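Local coordinates for D-methionine-binding lipoprotein MetQ (PDB 4YAH), which binds methionine as the substrate-binding component of an ATP-driven D-methionine permease, at residues 37-42 with 206-211; 42-47 with 260-265; 110-115 with 265-270. All blocks are in the same frame, centred on the assembly; numbering follows the deposited sequence.

Contact 1: 37-42 with 206-211; sequences VIVGAE and ASQIGL
Gln208 reaches Val39 across the cleft of a two-lobed periplasmic binding protein fold. Its NE2 donates a hydrogen bond to Val39 O at 3.1 Å, and the N-H...O angle is 159°. The oxygen lies close to the plane of the Gln208 amide. The donor, however, sits above the Val39 carbonyl plane, 51° out of it. The same NE2 also rests against the CG2 methyl of Val39 at 3.6 Å. Gln208 keeps CG beside its own backbone N (chi1 -66°) and runs extended from there, which carries the amide to the Val39 carbonyl. Beside this bond, Ser207 OG lies 3.5 Å from the Ala41 CB methyl. Gly40, the N-cap residue of helix 41-57, sits between these two meetings, with its CA 4.4 Å from Gln208 CG.

A second shell fixes these groups. Gln208 NE2 also bonds to Asn67 OD1, so two acceptors set the rotation of the amide. Ser207 OG is held by Thr204 O. Glu42, of the methionine pocket, adds a further link between the lobes through a hydrogen bond between its OE1 and Thr204 OG1. Behind Gln208, a Schellman motif with Gly210 as C-prime residue closes the short helix. Leu211 N bonds to Ala206 O at 3.0 Å and Gly210 N to Ser207 O at 3.1 Å.

Contact 2: 42-47 with 260-265; sequences EQQVAE and NKVFNG
With chi1 at 175°, Val45 turns CG2 toward Val262 and Phe263; at chi1 71°, Val262 offers CG1 to Val45 and CG2 to Gln44. The result is apolar helix-to-helix packing in one lobe of the periplasmic binding protein fold, the lobe built on the six-stranded sheet. It joins helix 41-57 to the C-terminal end of helix 253-262. Val45 CG2 is the shared point. It lies 4.0 Å from Val262 CG1 and 3.8 Å from Phe263 CE2, and it approaches the ring obliquely. Toward solvent, Gln44 OE1 touches the Val262 CG2 methyl at 3.7 Å.

On the buried side, Phe263 points the rim of its ring at the start of helix 41-57. Glu42 CG meets CZ of that ring at 3.9 Å, at the edge and near the ring plane. The two side chains cross at about a right angle. Phe263 thus backs the methylene part of a residue of the methionine pocket. Its ring also meets that of Tyr112, another pocket residue, with the planes at about 60°.

Phe263 is where the chain leaves the helix. A Schellman motif with Asn264 as C-prime residue makes the turn, and Gly265 N bonds back to Asn260 O at 3.0 Å.

Contact 3: 110-115 with 265-270; sequences FVYPIA and GGAVKG. With MET (methionine), chain B.
Gly266 meets Pro113 where an antiparallel pair at the edge of the six-stranded sheet begins to separate. Its O lies 3.3 Å from Pro113 CD, and a water donates to both Gly266 O and Pro113 O. Beyond Pro113 the chain enters the other lobe as strand 115-117.

Ala267 follows. Its CB sits 3.9 Å from Tyr112 CE1 and 4.0 Å from Phe110 CD1, so one methyl touches both rings. Tyr112 also borders the bound methionine, with CD2 3.8 Å from the ligand N.

Val268 forms the hydrogen-bonded pair with Val111. Val111 N reaches Val268 O at 2.8 Å. Val268 N returns a bond to Val111 O at 2.9 Å, with an N-H...O angle of 173°. On the face that these two valines share, their CB atoms lie 4.0 Å apart.

Lys269 stands across from Phe110 in the non-hydrogen-bonded pair. A chi1 of -55° brings Phe110 CD1 to 3.9 Å from Lys269 CA. The lysine NZ forms a salt bridge with Glu273.

Gly270 ends the run, and its O accepts a hydrogen bond from Asn108 ND2.

Overall arrangement
Contact 1 joins the two lobes, whereas contact 2 and the strand pairing of contact 3 lie within the lobe of the six-stranded sheet. Contact 1 is partly buried and held by a side-chain amide bond to a backbone carbonyl. Contact 2 is more buried and almost wholly apolar, with a solvent-facing rim. Contact 3 is buried and rests on backbone pairing. Contacts 1 and 2 share Glu42 and helix 41-57, and Ala41 CB packs on Phe263 CZ at 3.5 Å. Segments 260-265 and 265-270 run on through Gly265, and separately Val45 CG1 touches Phe110 CE2 at 4.0 Å. All three converge beside the methionine pocket through Glu42 and Tyr112.

Contact 1: 37-42 with 206-211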
ATOM      1  N   VAL A  37       8.509   4.246  -7.556  1.00 16.35           N
ATOM      2  CA  VAL A  37       7.059   4.078  -7.463  1.00 16.12           C
ATOM      3  C   VAL A  37       6.685   2.684  -7.938  1.00 17.65           C
ATOM      4  O   VAL A  37       7.501   1.998  -8.562  1.00 16.07           O
ATOM      5  CB  VAL A  37       6.295   5.141  -8.294  1.00 17.70           C
ATOM      6  CG1 VAL A  37       6.692   6.540  -7.838  1.00 21.27           C
ATOM      7  CG2 VAL A  37       6.576   5.007  -9.774  1.00 19.44           C
ATOM      8  N   ILE A  38       5.455   2.265  -7.645  1.00 15.75           N
ATOM      9  CA  ILE A  38       5.003   0.932  -8.055  1.00 18.81           C
ATOM     10  C   ILE A  38       4.192   0.999  -9.351  1.00 20.85           C
ATOM     11  O   ILE A  38       3.344   1.888  -9.518  1.00 20.62           O
ATOM     12  CB  ILE A  38       4.138   0.261  -6.976  1.00 18.16           C
ATOM     13  CG1 ILE A  38       4.772   0.401  -5.594  1.00 18.66           C
ATOM     14  CG2 ILE A  38       3.922  -1.215  -7.330  1.00 16.82           C
ATOM     15  CD1 ILE A  38       6.128  -0.236  -5.464  1.00 20.39           C
ATOM     16  N   VAL A  39       4.428   0.046 -10.256  1.00 21.25           N
ATOM     17  CA  VAL A  39       3.709   0.024 -11.522  1.00 21.83           C
ATOM     18  C   VAL A  39       2.220  -0.134 -11.297  1.00 23.59           C
ATOM     19  O   VAL A  39       1.788  -0.711 -10.308  1.00 22.29           O
ATOM     20  CB  VAL A  39       4.196  -1.111 -12.450  1.00 24.60           C
ATOM     21  CG1 VAL A  39       5.623  -0.926 -12.783  1.00 24.73           C
ATOM     22  CG2 VAL A  39       4.024  -2.453 -11.806  1.00 19.12           C
ATOM     23  N   GLY A  40       1.443   0.404 -12.225  1.00 29.03           N
ATOM     24  CA  GLY A  40      -0.001   0.357 -12.129  1.00 35.97           C
ATOM     25  C   GLY A  40      -0.520   1.742 -11.843  1.00 26.06           C
ATOM     26  O   GLY A  40       0.096   2.741 -12.233  1.00 25.81           O
ATOM     27  N   ALA A  41      -1.632   1.804 -11.133  1.00 23.40           N
ATOM     28  CA  ALA A  41      -2.318   3.057 -10.934  1.00 23.28           C
ATOM     29  C   ALA A  41      -1.462   4.023 -10.122  1.00 22.80           C
ATOM     30  O   ALA A  41      -1.581   5.227 -10.301  1.00 23.75           O
ATOM     31  CB  ALA A  41      -3.638   2.832 -10.260  1.00 26.31           C
ATOM     32  N   GLU A  42      -0.608   3.510  -9.239  1.00 22.67           N
ATOM     33  CA  GLU A  42       0.228   4.408  -8.433  1.00 18.82           C
ATOM     34  C   GLU A  42       1.249   5.104  -9.335  1.00 23.65           C
ATOM     35  O   GLU A  42       1.561   6.279  -9.139  1.00 20.77           O
ATOM     36  CB  GLU A  42       0.925   3.670  -7.283  1.00 16.43           C
ATOM     37  CG  GLU A  42      -0.073   3.246  -6.182  1.00 19.97           C
ATOM     38  CD  GLU A  42       0.563   2.658  -4.933  1.00 26.81           C
ATOM     39  OE1 GLU A  42      -0.159   1.984  -4.162  1.00 24.71           O
ATOM     40  OE2 GLU A  42       1.762   2.864  -4.692  1.00 23.64           O
ATOM     41  N   ALA A 206      -4.326  -4.642  -6.513  1.00 16.19           N
ATOM     42  CA  ALA A 206      -5.711  -4.819  -6.972  1.00 20.53           C
ATOM     43  C   ALA A 206      -5.984  -3.982  -8.218  1.00 19.39           C
ATOM     44  O   ALA A 206      -6.653  -4.421  -9.159  1.00 20.62           O
ATOM     45  CB  ALA A 206      -6.680  -4.443  -5.875  1.00 19.75           C
ATOM     46  N   SER A 207      -5.425  -2.779  -8.244  1.00 18.24           N
ATOM     47  CA  SER A 207      -5.660  -1.872  -9.359  1.00 20.34           C
ATOM     48  C   SER A 207      -4.997  -2.371 -10.655  1.00 23.58           C
ATOM     49  O   SER A 207      -5.405  -1.989 -11.743  1.00 25.26           O
ATOM     50  CB  SER A 207      -5.146  -0.472  -9.025  1.00 21.58           C
ATOM     51  OG  SER A 207      -3.736  -0.456  -9.038  1.00 23.69           O
ATOM     52  N   GLN A 208      -3.979  -3.216 -10.538  1.00 20.79           N
ATOM     53  CA  GLN A 208      -3.312  -3.762 -11.719  1.00 18.61           C
ATOM     54  C   GLN A 208      -4.234  -4.657 -12.541  1.00 24.75           C
ATOM     55  O   GLN A 208      -4.050  -4.770 -13.749  1.00 24.23           O
ATOM     56  CB  GLN A 208      -2.065  -4.541 -11.320  1.00 18.39           C
ATOM     57  CG  GLN A 208      -0.972  -3.662 -10.704  1.00 19.93           C
ATOM     58  CD  GLN A 208       0.256  -4.453 -10.321  1.00 22.43           C
ATOM     59  OE1 GLN A 208       0.257  -5.679 -10.374  1.00 21.53           O
ATOM     60  NE2 GLN A 208       1.304  -3.754  -9.909  1.00 22.71           N
ATOM     61  N   ILE A 209      -5.207  -5.299 -11.895  1.00 19.28           N
ATOM     62  CA  ILE A 209      -6.192  -6.094 -12.626  1.00 22.09           C
ATOM     63  C   ILE A 209      -7.586  -5.457 -12.581  1.00 22.82           C
ATOM     64  O   ILE A 209      -8.609  -6.132 -12.745  1.00 24.53           O
ATOM     65  CB  ILE A 209      -6.237  -7.532 -12.095  1.00 24.29           C
ATOM     66  CG1 ILE A 209      -6.487  -7.552 -10.600  1.00 22.91           C
ATOM     67  CG2 ILE A 209      -4.913  -8.216 -12.417  1.00 29.12           C
ATOM     68  CD1 ILE A 209      -6.958  -8.911 -10.083  1.00 24.89           C
ATOM     69  N   GLY A 210      -7.611  -4.142 -12.384  1.00 23.59           N
ATOM     70  CA  GLY A 210      -8.820  -3.365 -12.596  1.00 24.64           C
ATOM     71  C   GLY A 210      -9.850  -3.459 -11.485  1.00 24.72           C
ATOM     72  O   GLY A 210     -11.032  -3.178 -11.701  1.00 29.41           O
ATOM     73  N   LEU A 211      -9.401  -3.845 -10.295  1.00 19.78           N
ATOM     74  CA  LEU A 211     -10.266  -3.929  -9.125  1.00 17.82           C
ATOM     75  C   LEU A 211     -10.075  -2.714  -8.229  1.00 24.27           C
ATOM     76  O   LEU A 211      -8.956  -2.220  -8.071  1.00 20.87           O
ATOM     77  CB  LEU A 211      -9.979  -5.193  -8.325  1.00 20.80           C
ATOM     78  CG  LEU A 211     -10.099  -6.509  -9.085  1.00 21.25           C
ATOM     79  CD1 LEU A 211      -9.733  -7.671  -8.171  1.00 25.54           C
ATOM     80  CD2 LEU A 211     -11.491  -6.670  -9.619  1.00 21.03           C
TER

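Contact 2: 42-47 with 260-265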
ATOM      1  N   GLU A  42      -0.608   3.510  -9.239  1.00 22.67           N
ATOM      2  CA  GLU A  42       0.228   4.408  -8.433  1.00 18.82           C
ATOM      3  C   GLU A  42       1.249   5.104  -9.335  1.00 23.65           C
ATOM      4  O   GLU A  42       1.561   6.279  -9.139  1.00 20.77           O
ATOM      5  CB  GLU A  42       0.925   3.670  -7.283  1.00 16.43           C
ATOM      6  CG  GLU A  42      -0.073   3.246  -6.182  1.00 19.97           C
ATOM      7  CD  GLU A  42       0.563   2.658  -4.933  1.00 26.81           C
ATOM      8  OE1 GLU A  42      -0.159   1.984  -4.162  1.00 24.71           O
ATOM      9  OE2 GLU A  42       1.762   2.864  -4.692  1.00 23.64           O
ATOM     10  N   GLN A  43       1.759   4.396 -10.333  1.00 20.88           N
ATOM     11  CA  GLN A  43       2.651   5.018 -11.307  1.00 21.30           C
ATOM     12  C   GLN A  43       1.920   6.110 -12.082  1.00 23.12           C
ATOM     13  O   GLN A  43       2.487   7.167 -12.348  1.00 21.81           O
ATOM     14  CB  GLN A  43       3.219   3.983 -12.276  1.00 21.52           C
ATOM     15  CG  GLN A  43       4.174   4.592 -13.298  1.00 27.77           C
ATOM     16  CD  GLN A  43       4.579   3.618 -14.379  1.00 54.33           C
ATOM     17  OE1 GLN A  43       4.353   2.414 -14.266  1.00 53.66           O
ATOM     18  NE2 GLN A  43       5.179   4.138 -15.442  1.00 60.01           N
ATOM     19  N   GLN A  44       0.668   5.854 -12.451  1.00 21.22           N
ATOM     20  CA  GLN A  44      -0.112   6.855 -13.172  1.00 24.24           C
ATOM     21  C   GLN A  44      -0.234   8.136 -12.346  1.00 22.52           C
ATOM     22  O   GLN A  44      -0.106   9.229 -12.875  1.00 24.57           O
ATOM     23  CB  GLN A  44      -1.504   6.335 -13.515  1.00 27.58           C
ATOM     24  CG  GLN A  44      -1.523   5.132 -14.430  1.00 47.84           C
ATOM     25  CD  GLN A  44      -2.929   4.581 -14.580  1.00 51.28           C
ATOM     26  OE1 GLN A  44      -3.883   5.343 -14.767  1.00 38.97           O
ATOM     27  NE2 GLN A  44      -3.072   3.262 -14.462  1.00 43.74           N
ATOM     28  N   VAL A  45      -0.494   7.992 -11.049  1.00 21.85           N
ATOM     29  CA  VAL A  45      -0.642   9.152 -10.176  1.00 21.08           C
ATOM     30  C   VAL A  45       0.697   9.874 -10.081  1.00 20.80           C
ATOM     31  O   VAL A  45       0.747  11.095 -10.111  1.00 20.47           O
ATOM     32  CB  VAL A  45      -1.149   8.725  -8.785  1.00 20.95           C
ATOM     33  CG1 VAL A  45      -1.194   9.891  -7.815  1.00 24.55           C
ATOM     34  CG2 VAL A  45      -2.545   8.111  -8.917  1.00 22.96           C
ATOM     35  N   ALA A  46       1.780   9.114  -9.968  1.00 18.49           N
ATOM     36  CA  ALA A  46       3.113   9.700  -9.852  1.00 19.02           C
ATOM     37  C   ALA A  46       3.466  10.467 -11.119  1.00 25.36           C
ATOM     38  O   ALA A  46       4.176  11.480 -11.059  1.00 20.16           O
ATOM     39  CB  ALA A  46       4.149   8.629  -9.576  1.00 21.19           C
ATOM     40  N   GLU A  47       2.975   9.983 -12.262  1.00 19.21           N
ATOM     41  CA  GLU A  47       3.205  10.679 -13.523  1.00 19.75           C
ATOM     42  C   GLU A  47       2.569  12.070 -13.487  1.00 18.61           C
ATOM     43  O   GLU A  47       3.101  13.008 -14.064  1.00 23.00           O
ATOM     44  CB  GLU A  47       2.667   9.854 -14.709  1.00 23.10           C
ATOM     45  CG  GLU A  47       3.581   8.694 -15.061  1.00 26.41           C
ATOM     46  CD  GLU A  47       3.141   7.942 -16.298  1.00 48.82           C
ATOM     47  OE1 GLU A  47       2.213   8.419 -16.990  1.00 45.40           O
ATOM     48  OE2 GLU A  47       3.732   6.878 -16.573  1.00 50.26           O
ATOM     49  N   ASN A 260      -8.229  10.150  -7.378  1.00 24.48           N
ATOM     50  CA  ASN A 260      -9.615   9.906  -7.007  1.00 25.34           C
ATOM     51  C   ASN A 260     -10.345   9.243  -8.164  1.00 28.52           C
ATOM     52  O   ASN A 260     -11.236   8.412  -7.965  1.00 29.17           O
ATOM     53  CB  ASN A 260     -10.296  11.211  -6.604  1.00 33.52           C
ATOM     54  CG  ASN A 260     -11.752  11.013  -6.216  1.00 30.41           C
ATOM     55  OD1 ASN A 260     -12.071  10.253  -5.296  1.00 32.11           O
ATOM     56  ND2 ASN A 260     -12.642  11.700  -6.915  1.00 33.68           N
ATOM     57  N   LYS A 261      -9.936   9.600  -9.368  1.00 27.34           N
ATOM     58  CA  LYS A 261     -10.489   9.002 -10.573  1.00 35.72           C
ATOM     59  C   LYS A 261     -10.035   7.551 -10.719  1.00 31.35           C
ATOM     60  O   LYS A 261     -10.858   6.633 -10.722  1.00 27.22           O
ATOM     61  CB  LYS A 261     -10.072   9.815 -11.795  1.00 32.17           C
ATOM     62  CG  LYS A 261     -10.803   9.452 -13.076  1.00 49.52           C
ATOM     63  CD  LYS A 261     -12.307   9.651 -12.940  1.00 70.29           C
ATOM     64  CE  LYS A 261     -12.964   9.942 -14.285  1.00 84.60           C
ATOM     65  NZ  LYS A 261     -12.561   8.969 -15.343  1.00 79.11           N
ATOM     66  N   VAL A 262      -8.728   7.335 -10.820  1.00 28.91           N
ATOM     67  CA  VAL A 262      -8.230   6.000 -11.128  1.00 25.53           C
ATOM     68  C   VAL A 262      -8.505   5.009  -9.994  1.00 30.10           C
ATOM     69  O   VAL A 262      -8.695   3.828 -10.263  1.00 27.68           O
ATOM     70  CB  VAL A 262      -6.721   6.013 -11.458  1.00 25.78           C
ATOM     71  CG1 VAL A 262      -5.888   6.274 -10.229  1.00 24.72           C
ATOM     72  CG2 VAL A 262      -6.312   4.683 -12.114  1.00 34.37           C
ATOM     73  N   PHE A 263      -8.569   5.472  -8.740  1.00 27.48           N
ATOM     74  CA  PHE A 263      -8.855   4.558  -7.628  1.00 24.97           C
ATOM     75  C   PHE A 263     -10.341   4.562  -7.249  1.00 23.34           C
ATOM     76  O   PHE A 263     -10.720   4.018  -6.216  1.00 22.77           O
ATOM     77  CB  PHE A 263      -7.990   4.903  -6.401  1.00 22.43           C
ATOM     78  CG  PHE A 263      -6.538   4.593  -6.596  1.00 21.13           C
ATOM     79  CD1 PHE A 263      -6.110   3.285  -6.693  1.00 25.79           C
ATOM     80  CD2 PHE A 263      -5.590   5.615  -6.693  1.00 20.86           C
ATOM     81  CE1 PHE A 263      -4.777   2.984  -6.898  1.00 27.16           C
ATOM     82  CE2 PHE A 263      -4.253   5.322  -6.893  1.00 23.89           C
ATOM     83  CZ  PHE A 263      -3.840   4.011  -6.993  1.00 23.11           C
ATOM     84  N   ASN A 264     -11.168   5.189  -8.079  1.00 26.44           N
ATOM     85  CA  ASN A 264     -12.615   5.174  -7.868  1.00 25.40           C
ATOM     86  C   ASN A 264     -12.993   5.488  -6.404  1.00 25.96           C
ATOM     87  O   ASN A 264     -13.717   4.726  -5.746  1.00 26.60           O
ATOM     88  CB  ASN A 264     -13.160   3.814  -8.311  1.00 27.43           C
ATOM     89  CG  ASN A 264     -14.673   3.745  -8.272  1.00 32.29           C
ATOM     90  OD1 ASN A 264     -15.358   4.720  -8.588  1.00 40.91           O
ATOM     91  ND2 ASN A 264     -15.205   2.589  -7.876  1.00 35.35           N
ATOM     92  N   GLY A 265     -12.466   6.603  -5.889  1.00 24.61           N
ATOM     93  CA  GLY A 265     -12.780   7.052  -4.538  1.00 25.50           C
ATOM     94  C   GLY A 265     -12.007   6.346  -3.437  1.00 22.34           C
ATOM     95  O   GLY A 265     -12.195   6.634  -2.258  1.00 26.20           O
TER

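Contact 3: 110-115 with 265-270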
ATOM      1  N   PHE A 110      -1.493   9.371   0.022  1.00 17.58           N
ATOM      2  CA  PHE A 110      -2.883   8.950   0.221  1.00 15.75           C
ATOM      3  C   PHE A 110      -3.022   7.784   1.186  1.00 17.62           C
ATOM      4  O   PHE A 110      -2.108   6.969   1.333  1.00 16.70           O
ATOM      5  CB  PHE A 110      -3.543   8.557  -1.113  1.00 18.24           C
ATOM      6  CG  PHE A 110      -3.479   9.634  -2.151  1.00 15.72           C
ATOM      7  CD1 PHE A 110      -4.411  10.660  -2.164  1.00 20.23           C
ATOM      8  CD2 PHE A 110      -2.481   9.625  -3.108  1.00 17.53           C
ATOM      9  CE1 PHE A 110      -4.344  11.662  -3.118  1.00 23.29           C
ATOM     10  CE2 PHE A 110      -2.403  10.636  -4.066  1.00 19.33           C
ATOM     11  CZ  PHE A 110      -3.341  11.648  -4.068  1.00 22.38           C
ATOM     12  N   VAL A 111      -4.180   7.711   1.840  1.00 16.88           N
ATOM     13  CA  VAL A 111      -4.615   6.470   2.472  1.00 17.38           C
ATOM     14  C   VAL A 111      -5.336   5.660   1.388  1.00 20.11           C
ATOM     15  O   VAL A 111      -6.135   6.220   0.637  1.00 18.50           O
ATOM     16  CB  VAL A 111      -5.570   6.693   3.658  1.00 19.25           C
ATOM     17  CG1 VAL A 111      -5.907   5.365   4.333  1.00 23.83           C
ATOM     18  CG2 VAL A 111      -4.995   7.674   4.670  1.00 20.84           C
ATOM     19  N   TYR A 112      -5.047   4.358   1.319  1.00 17.72           N
ATOM     20  CA  TYR A 112      -5.655   3.442   0.353  1.00 18.04           C
ATOM     21  C   TYR A 112      -6.365   2.345   1.132  1.00 16.91           C
ATOM     22  O   TYR A 112      -5.772   1.305   1.409  1.00 16.73           O
ATOM     23  CB  TYR A 112      -4.597   2.838  -0.559  1.00 16.70           C
ATOM     24  CG  TYR A 112      -3.910   3.803  -1.488  1.00 17.45           C
ATOM     25  CD1 TYR A 112      -4.587   4.364  -2.560  1.00 18.92           C
ATOM     26  CD2 TYR A 112      -2.573   4.111  -1.318  1.00 19.31           C
ATOM     27  CE1 TYR A 112      -3.946   5.226  -3.439  1.00 20.57           C
ATOM     28  CE2 TYR A 112      -1.918   4.972  -2.195  1.00 17.22           C
ATOM     29  CZ  TYR A 112      -2.620   5.527  -3.246  1.00 18.11           C
ATOM     30  OH  TYR A 112      -1.999   6.369  -4.123  1.00 22.21           O
ATOM     31  N   PRO A 113      -7.621   2.593   1.539  1.00 15.87           N
ATOM     32  CA  PRO A 113      -8.271   1.599   2.403  1.00 17.24           C
ATOM     33  C   PRO A 113      -8.311   0.238   1.714  1.00 15.23           C
ATOM     34  O   PRO A 113      -8.680   0.131   0.550  1.00 19.39           O
ATOM     35  CB  PRO A 113      -9.668   2.188   2.632  1.00 17.88           C
ATOM     36  CG  PRO A 113      -9.461   3.698   2.482  1.00 19.64           C
ATOM     37  CD  PRO A 113      -8.471   3.774   1.326  1.00 19.02           C
ATOM     38  N   ILE A 114      -7.857  -0.779   2.427  1.00 15.60           N
ATOM     39  CA  ILE A 114      -7.644  -2.079   1.822  1.00 17.62           C
ATOM     40  C   ILE A 114      -8.941  -2.886   1.846  1.00 19.69           C
ATOM     41  O   ILE A 114      -9.780  -2.711   2.730  1.00 16.35           O
ATOM     42  CB  ILE A 114      -6.512  -2.835   2.532  1.00 15.32           C
ATOM     43  CG1 ILE A 114      -5.953  -3.930   1.633  1.00 16.87           C
ATOM     44  CG2 ILE A 114      -6.954  -3.342   3.902  1.00 16.61           C
ATOM     45  CD1 ILE A 114      -4.648  -4.516   2.171  1.00 18.54           C
ATOM     46  N   ALA A 115      -9.091  -3.762   0.859  1.00 14.65           N
ATOM     47  CA  ALA A 115     -10.328  -4.525   0.704  1.00 14.28           C
ATOM     48  C   ALA A 115     -10.069  -6.012   0.523  1.00 17.29           C
ATOM     49  O   ALA A 115      -8.967  -6.436   0.178  1.00 15.49           O
ATOM     50  CB  ALA A 115     -11.121  -3.990  -0.462  1.00 16.46           C
ATOM     51  N   GLY A 265     -12.466   6.603  -5.889  1.00 24.61           N
ATOM     52  CA  GLY A 265     -12.780   7.052  -4.538  1.00 25.50           C
ATOM     53  C   GLY A 265     -12.007   6.346  -3.437  1.00 22.34           C
ATOM     54  O   GLY A 265     -12.195   6.634  -2.258  1.00 26.20           O
ATOM     55  N   GLY A 266     -11.111   5.442  -3.815  1.00 27.23           N
ATOM     56  CA  GLY A 266     -10.372   4.659  -2.842  1.00 25.11           C
ATOM     57  C   GLY A 266      -9.049   5.279  -2.410  1.00 26.40           C
ATOM     58  O   GLY A 266      -8.189   4.567  -1.890  1.00 21.71           O
ATOM     59  N   ALA A 267      -8.887   6.585  -2.637  1.00 22.35           N
ATOM     60  CA  ALA A 267      -7.674   7.320  -2.235  1.00 20.96           C
ATOM     61  C   ALA A 267      -8.061   8.541  -1.400  1.00 22.48           C
ATOM     62  O   ALA A 267      -8.780   9.422  -1.866  1.00 29.48           O
ATOM     63  CB  ALA A 267      -6.887   7.737  -3.426  1.00 22.78           C
ATOM     64  N   VAL A 268      -7.613   8.559  -0.155  1.00 19.29           N
ATOM     65  CA  VAL A 268      -7.899   9.655   0.761  1.00 18.18           C
ATOM     66  C   VAL A 268      -6.679  10.553   0.938  1.00 20.71           C
ATOM     67  O   VAL A 268      -5.608  10.089   1.312  1.00 18.27           O
ATOM     68  CB  VAL A 268      -8.317   9.131   2.119  1.00 21.64           C
ATOM     69  CG1 VAL A 268      -8.667  10.289   3.065  1.00 21.99           C
ATOM     70  CG2 VAL A 268      -9.482   8.160   1.959  1.00 29.82           C
ATOM     71  N   LYS A 269      -6.857  11.836   0.668  1.00 19.17           N
ATOM     72  CA  LYS A 269      -5.774  12.816   0.792  1.00 21.48           C
ATOM     73  C   LYS A 269      -5.203  12.816   2.219  1.00 20.30           C
ATOM     74  O   LYS A 269      -5.954  12.898   3.204  1.00 20.13           O
ATOM     75  CB  LYS A 269      -6.306  14.191   0.404  1.00 24.96           C
ATOM     76  CG  LYS A 269      -5.275  15.273   0.352  1.00 35.63           C
ATOM     77  CD  LYS A 269      -5.928  16.629   0.095  1.00 43.03           C
ATOM     78  CE  LYS A 269      -6.645  16.655  -1.241  1.00 49.05           C
ATOM     79  NZ  LYS A 269      -7.255  17.984  -1.490  1.00 57.49           N
ATOM     80  N   GLY A 270      -3.880  12.694   2.329  1.00 19.66           N
ATOM     81  CA  GLY A 270      -3.234  12.534   3.618  1.00 19.72           C
ATOM     82  C   GLY A 270      -2.448  13.750   4.060  1.00 18.27           C
ATOM     83  O   GLY A 270      -1.953  13.784   5.177  1.00 19.53           O
TER
HETATM   84  N   MET B 301      -0.029   1.269  -1.073  1.00 16.33           N
HETATM   85  CA  MET B 301       0.032   0.233  -0.041  1.00 16.55           C
HETATM   86  C   MET B 301      -1.166   0.363   0.868  1.00 17.10           C
HETATM   87  O   MET B 301      -1.433   1.476   1.334  1.00 17.75           O
HETATM   88  CB  MET B 301       1.322   0.352   0.776  1.00 18.12           C
HETATM   89  CG  MET B 301       1.561  -0.794   1.747  1.00 15.74           C
HETATM   90  SD  MET B 301       3.079  -0.636   2.712  1.00 15.65           S
HETATM   91  CE  MET B 301       4.302  -1.030   1.462  1.00 16.05           C
HETATM   92  OXT MET B 301      -1.848  -0.641   1.156  1.00 18.27           O
HETATM   93  O   HOH W   1      -7.944   1.689  -1.594  1.00 18.88           O